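Local coordinates for protein GDP-L-fucose synthase (Campylobacter jejuni subsp. jejuni serotype O:2, PDB 7M13) that makes GDP-D-glycero-L-gluco-heptose for the capsular polysaccharide and, as a member of the NAD(P)-dependent epimerase/dehydratase family, binds NADP in its nucleotide pocket, at residues V25-L28 and Q29-F33; K191-L194 and A195-L198; V253-Y256 and T257-I261. All coordinates share one frame; numbering follows the deposited sequence.

In the fold
Contacts 1 and 3 are neighbours, their centres about 14 Å apart, whereas the centre of contact 2 is about 34 Å from that of contact 1 and about 39 Å from that of contact 3. The 25-33 turn ends the helix 19-30 and meets helix 247-260 of contact 3 directly: L28 and R31 pack on I255, and F33 on Q259. Contact 1 is partly buried; L28 and F33 are its buried residues, and N27 and R31 bond to helix 247-260. Contact 3 is largely buried, and a threonine hydroxyl and an asparagine amide bond to its own helix carbonyls. Contact 2, also buried, lies on helix 184-199 and combines leucine packing with a histidine and a lysine bonded to the same outside tyrosine.

Contact 1: V25-L28 and Q29-F33; sequences VENL and QKRGF
Between V25-L28 and Q29-F33 the helix first continues, Q29 N and K30 N donating to V25 O and E26 O at 3.0 Å each, and the change comes at L28 O. L28 O takes R31 N at 3.1 Å and, from the opposite face of its carbonyl plane, F33 N at 2.9 Å. G32, with phi 90°, is the first residue to leave the helical conformation, and its N bonds back to Q29 O. Among the side chains, L28 CD2 lies 3.9 Å from F33 CB and about as near to CG of the ring, while L28 O sits at the ring edge, in its plane. On the polar side, N27 and R31 share a water, which donates to N27 OD1 at 2.9 Å and accepts from R31 NE at 2.7 Å; the amide and guanidinium planes stand 73° apart. The outer ends are held from outside, R31 NH2 in a salt bridge with D252, N27 ND2 by A23 O and D248, and E26 by K174. V25 and Q29 run side by side, and CG1 of V25, anti to the backbone N (chi1 171°), approaches Q29 OE1 to 3.6 Å. The bonds F33 N to L28 O and G32 N to Q29 O, with the positive phi of G32, define a Schellman motif, which ends helix 19-30 of the first beta-alpha-beta unit of the NADP-binding Rossmann fold and leads toward strand 36-37.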
loop_
_atom_site.group_PDB
_atom_site.type_symbol
_atom_site.label_atom_id
_atom_site.label_comp_id
_atom_site.label_asym_id
_atom_site.label_seq_id
_atom_site.Cartn_x
_atom_site.Cartn_y
_atom_site.Cartn_z
ATOM N N VAL B 25 -2.903 -27.762 5.225
ATOM C CA VAL B 25 -2.515 -28.714 6.305
ATOM C C VAL B 25 -2.805 -30.127 5.800
ATOM O O VAL B 25 -1.909 -30.968 5.869
ATOM C CB VAL B 25 -3.215 -28.440 7.639
ATOM C CG1 VAL B 25 -2.936 -29.586 8.614
ATOM C CG2 VAL B 25 -2.821 -27.127 8.286
ATOM N N GLU B 26 -4.013 -30.385 5.306
ATOM C CA GLU B 26 -4.389 -31.775 4.891
ATOM C C GLU B 26 -3.539 -32.262 3.715
ATOM O O GLU B 26 -3.123 -33.439 3.700
ATOM C CB GLU B 26 -5.876 -31.841 4.561
ATOM C CG GLU B 26 -6.742 -31.715 5.794
ATOM C CD GLU B 26 -8.231 -31.658 5.496
ATOM O OE1 GLU B 26 -8.600 -31.486 4.296
ATOM O OE2 GLU B 26 -9.014 -31.744 6.469
ATOM N N ASN B 27 -3.334 -31.445 2.694
ATOM C CA ASN B 27 -2.581 -31.818 1.479
ATOM C C ASN B 27 -1.090 -32.012 1.817
ATOM O O ASN B 27 -0.478 -32.953 1.308
ATOM C CB ASN B 27 -2.783 -30.783 0.381
ATOM C CG ASN B 27 -4.039 -31.086 -0.393
ATOM O OD1 ASN B 27 -3.998 -31.972 -1.243
ATOM N ND2 ASN B 27 -5.156 -30.475 -0.026
ATOM N N LEU B 28 -0.504 -31.185 2.685
ATOM C CA LEU B 28 0.900 -31.383 3.115
ATOM C C LEU B 28 1.018 -32.722 3.876
ATOM O O LEU B 28 1.920 -33.458 3.516
ATOM C CB LEU B 28 1.319 -30.195 3.975
ATOM C CG LEU B 28 1.589 -28.928 3.173
ATOM C CD1 LEU B 28 1.621 -27.749 4.103
ATOM C CD2 LEU B 28 2.889 -29.045 2.390
ATOM N N GLN B 29 0.136 -32.978 4.839
ATOM C CA GLN B 29 0.193 -34.244 5.636
ATOM C C GLN B 29 0.091 -35.420 4.656
ATOM O O GLN B 29 0.863 -36.419 4.781
ATOM C CB GLN B 29 -0.865 -34.206 6.723
ATOM C CG GLN B 29 -0.466 -33.299 7.875
ATOM C CD GLN B 29 -1.552 -33.067 8.895
ATOM O OE1 GLN B 29 -2.745 -33.211 8.619
ATOM N NE2 GLN B 29 -1.144 -32.627 10.067
ATOM N N LYS B 30 -0.796 -35.334 3.673
ATOM C CA LYS B 30 -1.043 -36.478 2.752
ATOM C C LYS B 30 0.220 -36.797 1.934
ATOM O O LYS B 30 0.363 -37.942 1.432
ATOM C CB LYS B 30 -2.249 -36.204 1.851
ATOM C CG LYS B 30 -2.561 -37.339 0.880
ATOM C CD LYS B 30 -3.503 -36.985 -0.259
ATOM C CE LYS B 30 -4.017 -38.217 -0.976
ATOM N NZ LYS B 30 -5.419 -38.013 -1.403
ATOM N N ARG B 31 1.113 -35.836 1.742
ATOM C CA ARG B 31 2.361 -35.966 0.977
ATOM C C ARG B 31 3.555 -36.237 1.907
ATOM O O ARG B 31 4.677 -36.272 1.380
ATOM C CB ARG B 31 2.561 -34.702 0.137
ATOM C CG ARG B 31 1.426 -34.485 -0.853
ATOM C CD ARG B 31 1.660 -33.152 -1.509
ATOM N NE ARG B 31 0.453 -32.641 -2.122
ATOM C CZ ARG B 31 0.444 -31.970 -3.251
ATOM N NH1 ARG B 31 1.577 -31.737 -3.900
ATOM N NH2 ARG B 31 -0.710 -31.576 -3.751
ATOM N N GLY B 32 3.314 -36.359 3.204
ATOM C CA GLY B 32 4.311 -36.699 4.248
ATOM C C GLY B 32 5.002 -35.491 4.864
ATOM O O GLY B 32 5.919 -35.691 5.681
ATOM N N PHE B 33 4.538 -34.276 4.554
ATOM C CA PHE B 33 5.107 -33.035 5.136
ATOM C C PHE B 33 4.465 -32.847 6.499
ATOM O O PHE B 33 3.402 -32.206 6.608
ATOM C CB PHE B 33 4.867 -31.830 4.229
ATOM C CG PHE B 33 5.591 -31.881 2.922
ATOM C CD1 PHE B 33 6.887 -31.443 2.790
ATOM C CD2 PHE B 33 4.983 -32.422 1.790
ATOM C CE1 PHE B 33 7.548 -31.520 1.579
ATOM C CE2 PHE B 33 5.630 -32.459 0.570
ATOM C CZ PHE B 33 6.914 -32.011 0.461
HETATM O O HOH W 1 -1.892 -33.931 -1.642
#

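Contact 2: K191-L194 and A195-L198; sequences KFHL and AKLL
H193 and L197 meet through two different first torsions: the imidazole stands opposite the backbone N (chi1 178°), whereas CG of L197 is anti to its carbonyl carbon, beside the backbone N (chi1 -69°). One turn apart, the two groups converge, with L197 CG over one face of the imidazole, and L197 CD1 reaching H193 NE2 at 3.8 Å. The same methyl also serves a second neighbour, since L197 CD1 lies 4.0 Å from L194 CD2. One methyl of L197 thus touches both the ring and L194. The backbone between them is regular helix: L197 N donates to H193 O at 2.9 Å, in the carbonyl plane, and L198 N to L194 O at 2.9 Å. In the same turn A195 CB lies 3.4 Å from F192 O. The K196 side chain extends from the helix and bends at its third torsion, and K196 CE comes to 4.4 Å from H193 ND1. The polar ends depend on outside partners. H193 ND1 bonds to Y343 OH, and K196 NZ bonds to that same hydroxyl and to V298 O, so one tyrosine ties together two side chains of this helix; Y346 adds an edge-to-face contact to the imidazole. K191, predicted to bind substrate, has NZ bonded in this structure to the carbonyls of F225 and E233. The stretch belongs to helix 184-199: F192 packs on helix 287-298 and, with A195, on V232 of strand 231-235, and L194, L197 and L198 face helix 203-210.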
loop_
_atom_site.group_PDB
_atom_site.type_symbol
_atom_site.label_atom_id
_atom_site.label_comp_id
_atom_site.label_asym_id
_atom_site.label_seq_id
_atom_site.Cartn_x
_atom_site.Cartn_y
_atom_site.Cartn_z
ATOM N N LYS B 191 -27.797 -23.065 0.398
ATOM C CA LYS B 191 -29.144 -22.541 0.040
ATOM C C LYS B 191 -29.977 -23.658 -0.596
ATOM O O LYS B 191 -31.160 -23.822 -0.216
ATOM C CB LYS B 191 -29.041 -21.360 -0.930
ATOM C CG LYS B 191 -28.711 -20.013 -0.294
ATOM C CD LYS B 191 -28.896 -18.827 -1.238
ATOM C CE LYS B 191 -30.276 -18.761 -1.866
ATOM N NZ LYS B 191 -30.561 -17.439 -2.483
ATOM N N PHE B 192 -29.410 -24.409 -1.541
ATOM C CA PHE B 192 -30.149 -25.500 -2.226
ATOM C C PHE B 192 -30.387 -26.662 -1.256
ATOM O O PHE B 192 -31.440 -27.287 -1.366
ATOM C CB PHE B 192 -29.435 -25.946 -3.502
ATOM C CG PHE B 192 -29.809 -25.095 -4.683
ATOM C CD1 PHE B 192 -30.960 -25.357 -5.404
ATOM C CD2 PHE B 192 -29.038 -23.997 -5.037
ATOM C CE1 PHE B 192 -31.320 -24.558 -6.479
ATOM C CE2 PHE B 192 -29.391 -23.210 -6.121
ATOM C CZ PHE B 192 -30.540 -23.479 -6.829
ATOM N N HIS B 193 -29.444 -26.957 -0.355
ATOM C CA HIS B 193 -29.591 -28.056 0.635
ATOM C C HIS B 193 -30.803 -27.768 1.532
ATOM O O HIS B 193 -31.655 -28.669 1.694
ATOM C CB HIS B 193 -28.300 -28.255 1.433
ATOM C CG HIS B 193 -28.412 -29.321 2.464
ATOM N ND1 HIS B 193 -28.418 -30.663 2.136
ATOM C CD2 HIS B 193 -28.543 -29.250 3.806
ATOM C CE1 HIS B 193 -28.530 -31.377 3.239
ATOM N NE2 HIS B 193 -28.607 -30.532 4.276
ATOM N N LEU B 194 -30.900 -26.555 2.072
ATOM C CA LEU B 194 -32.017 -26.148 2.963
ATOM C C LEU B 194 -33.330 -26.108 2.172
ATOM O O LEU B 194 -34.362 -26.490 2.749
ATOM C CB LEU B 194 -31.724 -24.788 3.594
ATOM C CG LEU B 194 -30.505 -24.735 4.512
ATOM C CD1 LEU B 194 -30.450 -23.399 5.224
ATOM C CD2 LEU B 194 -30.518 -25.883 5.510
ATOM N N ALA B 195 -33.304 -25.678 0.906
ATOM C CA ALA B 195 -34.473 -25.717 -0.001
ATOM C C ALA B 195 -34.978 -27.159 -0.097
ATOM O O ALA B 195 -36.210 -27.366 -0.070
ATOM C CB ALA B 195 -34.119 -25.178 -1.366
ATOM N N LYS B 196 -34.057 -28.115 -0.236
ATOM C CA LYS B 196 -34.375 -29.564 -0.323
ATOM C C LYS B 196 -34.971 -30.013 1.011
ATOM O O LYS B 196 -36.027 -30.684 0.992
ATOM C CB LYS B 196 -33.140 -30.391 -0.680
ATOM C CG LYS B 196 -33.418 -31.873 -0.900
ATOM C CD LYS B 196 -32.241 -32.659 -1.425
ATOM C CE LYS B 196 -31.192 -32.917 -0.363
ATOM N NZ LYS B 196 -30.169 -33.878 -0.834
ATOM N N LEU B 197 -34.318 -29.681 2.134
ATOM C CA LEU B 197 -34.845 -30.052 3.473
ATOM C C LEU B 197 -36.282 -29.536 3.597
ATOM O O LEU B 197 -37.134 -30.303 4.072
ATOM C CB LEU B 197 -33.961 -29.484 4.590
ATOM C CG LEU B 197 -32.565 -30.097 4.721
ATOM C CD1 LEU B 197 -31.879 -29.584 5.977
ATOM C CD2 LEU B 197 -32.586 -31.617 4.719
ATOM N N LEU B 198 -36.558 -28.302 3.175
ATOM C CA LEU B 198 -37.928 -27.725 3.234
ATOM C C LEU B 198 -38.874 -28.547 2.357
ATOM O O LEU B 198 -40.003 -28.816 2.818
ATOM C CB LEU B 198 -37.935 -26.258 2.796
ATOM C CG LEU B 198 -37.455 -25.227 3.819
ATOM C CD1 LEU B 198 -37.410 -23.838 3.194
ATOM C CD2 LEU B 198 -38.355 -25.207 5.046
#

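Contact 3: V253-Y256 and T257-I261; sequences VAIY and TMQNI
T257 and V253 make a two-donor polar contact: T257 OG1 donates to V253 O at 2.8 Å, and T257 N reaches the same oxygen, also at 2.8 Å, from the opposite face of the carbonyl plane. The threonine hydroxyl thereby finds an acceptor within its own helix. Beside it, the N260 side chain runs nearly perpendicular to that of Y256. N260 CB lies 4.0 Å from the centroid of the Y256 ring and 19° off its normal, a CH-pi contact. The amide nitrogen hangs over the same ring, offset toward its rim, with N260 ND2 3.3 Å from Y256 CD1 and the two planes 27° apart. That nitrogen is fixed by a bond from N260 ND2 to Y256 O at 3.1 Å, made in the carbonyl plane on a lone pair, so the residue whose ring is covered also anchors the amide. I261 CD1 approaches the ring at its edge, 3.9 Å from Y256 CE2. With CG opposite its backbone N (chi1 180°), the tyrosine ring is placed where N260 and I261 meet it. One shell further out, Y256 OH bonds to L327 O, which fixes the far end of the ring. T257 O accepts I261 N at 2.9 Å and also K105 NZ, a lysine that bonds the carbonyls of M258 and I261 as well. Around this part of helix 247-260, A254 and M258 pack on strand 63-66, T257 on strand 162-171, and V253 and I261 on helix 322-326.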
loop_
_atom_site.group_PDB
_atom_site.type_symbol
_atom_site.label_atom_id
_atom_site.label_comp_id
_atom_site.label_asym_id
_atom_site.label_seq_id
_atom_site.Cartn_x
_atom_site.Cartn_y
_atom_site.Cartn_z
ATOM N N VAL B 253 -1.251 -25.898 -6.141
ATOM C CA VAL B 253 -0.418 -24.877 -6.838
ATOM C C VAL B 253 0.487 -24.198 -5.800
ATOM O O VAL B 253 1.608 -23.852 -6.131
ATOM C CB VAL B 253 -1.203 -23.857 -7.700
ATOM C CG1 VAL B 253 -2.137 -22.982 -6.883
ATOM C CG2 VAL B 253 -0.262 -23.035 -8.559
ATOM N N ALA B 254 0.015 -24.024 -4.568
ATOM C CA ALA B 254 0.870 -23.440 -3.513
ATOM C C ALA B 254 2.065 -24.341 -3.240
ATOM O O ALA B 254 3.220 -23.856 -3.175
ATOM C CB ALA B 254 0.045 -23.168 -2.282
ATOM N N ILE B 255 1.836 -25.658 -3.175
ATOM C CA ILE B 255 2.962 -26.595 -2.941
ATOM C C ILE B 255 3.831 -26.670 -4.201
ATOM O O ILE B 255 5.075 -26.687 -4.139
ATOM C CB ILE B 255 2.448 -27.969 -2.496
ATOM C CG1 ILE B 255 1.752 -27.862 -1.139
ATOM C CG2 ILE B 255 3.624 -28.929 -2.487
ATOM C CD1 ILE B 255 0.891 -29.047 -0.789
ATOM N N TYR B 256 3.225 -26.671 -5.385
ATOM C CA TYR B 256 4.010 -26.658 -6.633
ATOM C C TYR B 256 4.926 -25.429 -6.694
ATOM O O TYR B 256 6.083 -25.505 -7.126
ATOM C CB TYR B 256 3.078 -26.677 -7.844
ATOM C CG TYR B 256 3.812 -26.662 -9.145
ATOM C CD1 TYR B 256 4.211 -27.851 -9.723
ATOM C CD2 TYR B 256 4.116 -25.474 -9.798
ATOM C CE1 TYR B 256 4.921 -27.847 -10.912
ATOM C CE2 TYR B 256 4.839 -25.461 -10.973
ATOM C CZ TYR B 256 5.237 -26.661 -11.529
ATOM O OH TYR B 256 5.940 -26.682 -12.711
ATOM N N THR B 257 4.388 -24.280 -6.299
ATOM C CA THR B 257 5.164 -23.024 -6.248
ATOM C C THR B 257 6.350 -23.225 -5.324
ATOM O O THR B 257 7.455 -22.908 -5.713
ATOM C CB THR B 257 4.293 -21.848 -5.771
ATOM O OG1 THR B 257 3.207 -21.653 -6.684
ATOM C CG2 THR B 257 5.065 -20.541 -5.860
ATOM N N MET B 258 6.126 -23.693 -4.097
ATOM C CA MET B 258 7.257 -23.904 -3.171
ATOM C C MET B 258 8.309 -24.788 -3.840
ATOM O O MET B 258 9.507 -24.514 -3.711
ATOM C CB MET B 258 6.802 -24.614 -1.891
ATOM C CG MET B 258 6.064 -23.756 -0.966
ATOM S SD MET B 258 7.073 -22.319 -0.413
ATOM C CE MET B 258 6.110 -21.859 1.021
ATOM N N GLN B 259 7.876 -25.845 -4.525
ATOM C CA GLN B 259 8.833 -26.862 -4.980
ATOM C C GLN B 259 9.484 -26.467 -6.295
ATOM O O GLN B 259 10.502 -27.099 -6.644
ATOM C CB GLN B 259 8.159 -28.228 -5.126
ATOM C CG GLN B 259 7.608 -28.787 -3.848
ATOM C CD GLN B 259 8.654 -28.925 -2.775
ATOM O OE1 GLN B 259 9.143 -27.940 -2.239
ATOM N NE2 GLN B 259 8.946 -30.157 -2.388
ATOM N N ASN B 260 8.921 -25.520 -7.056
ATOM C CA ASN B 260 9.326 -25.365 -8.482
ATOM C C ASN B 260 9.521 -23.907 -8.909
ATOM O O ASN B 260 10.224 -23.697 -9.914
ATOM C CB ASN B 260 8.306 -25.994 -9.434
ATOM C CG ASN B 260 8.274 -27.496 -9.276
ATOM O OD1 ASN B 260 9.195 -28.186 -9.711
ATOM N ND2 ASN B 260 7.285 -27.991 -8.558
ATOM N N ILE B 261 8.864 -22.936 -8.281
ATOM C CA ILE B 261 8.822 -21.548 -8.824
ATOM C C ILE B 261 9.587 -20.653 -7.863
ATOM O O ILE B 261 9.138 -20.429 -6.735
ATOM C CB ILE B 261 7.384 -21.067 -9.034
ATOM C CG1 ILE B 261 6.627 -21.958 -10.013
ATOM C CG2 ILE B 261 7.422 -19.614 -9.506
ATOM C CD1 ILE B 261 5.169 -21.642 -10.093
#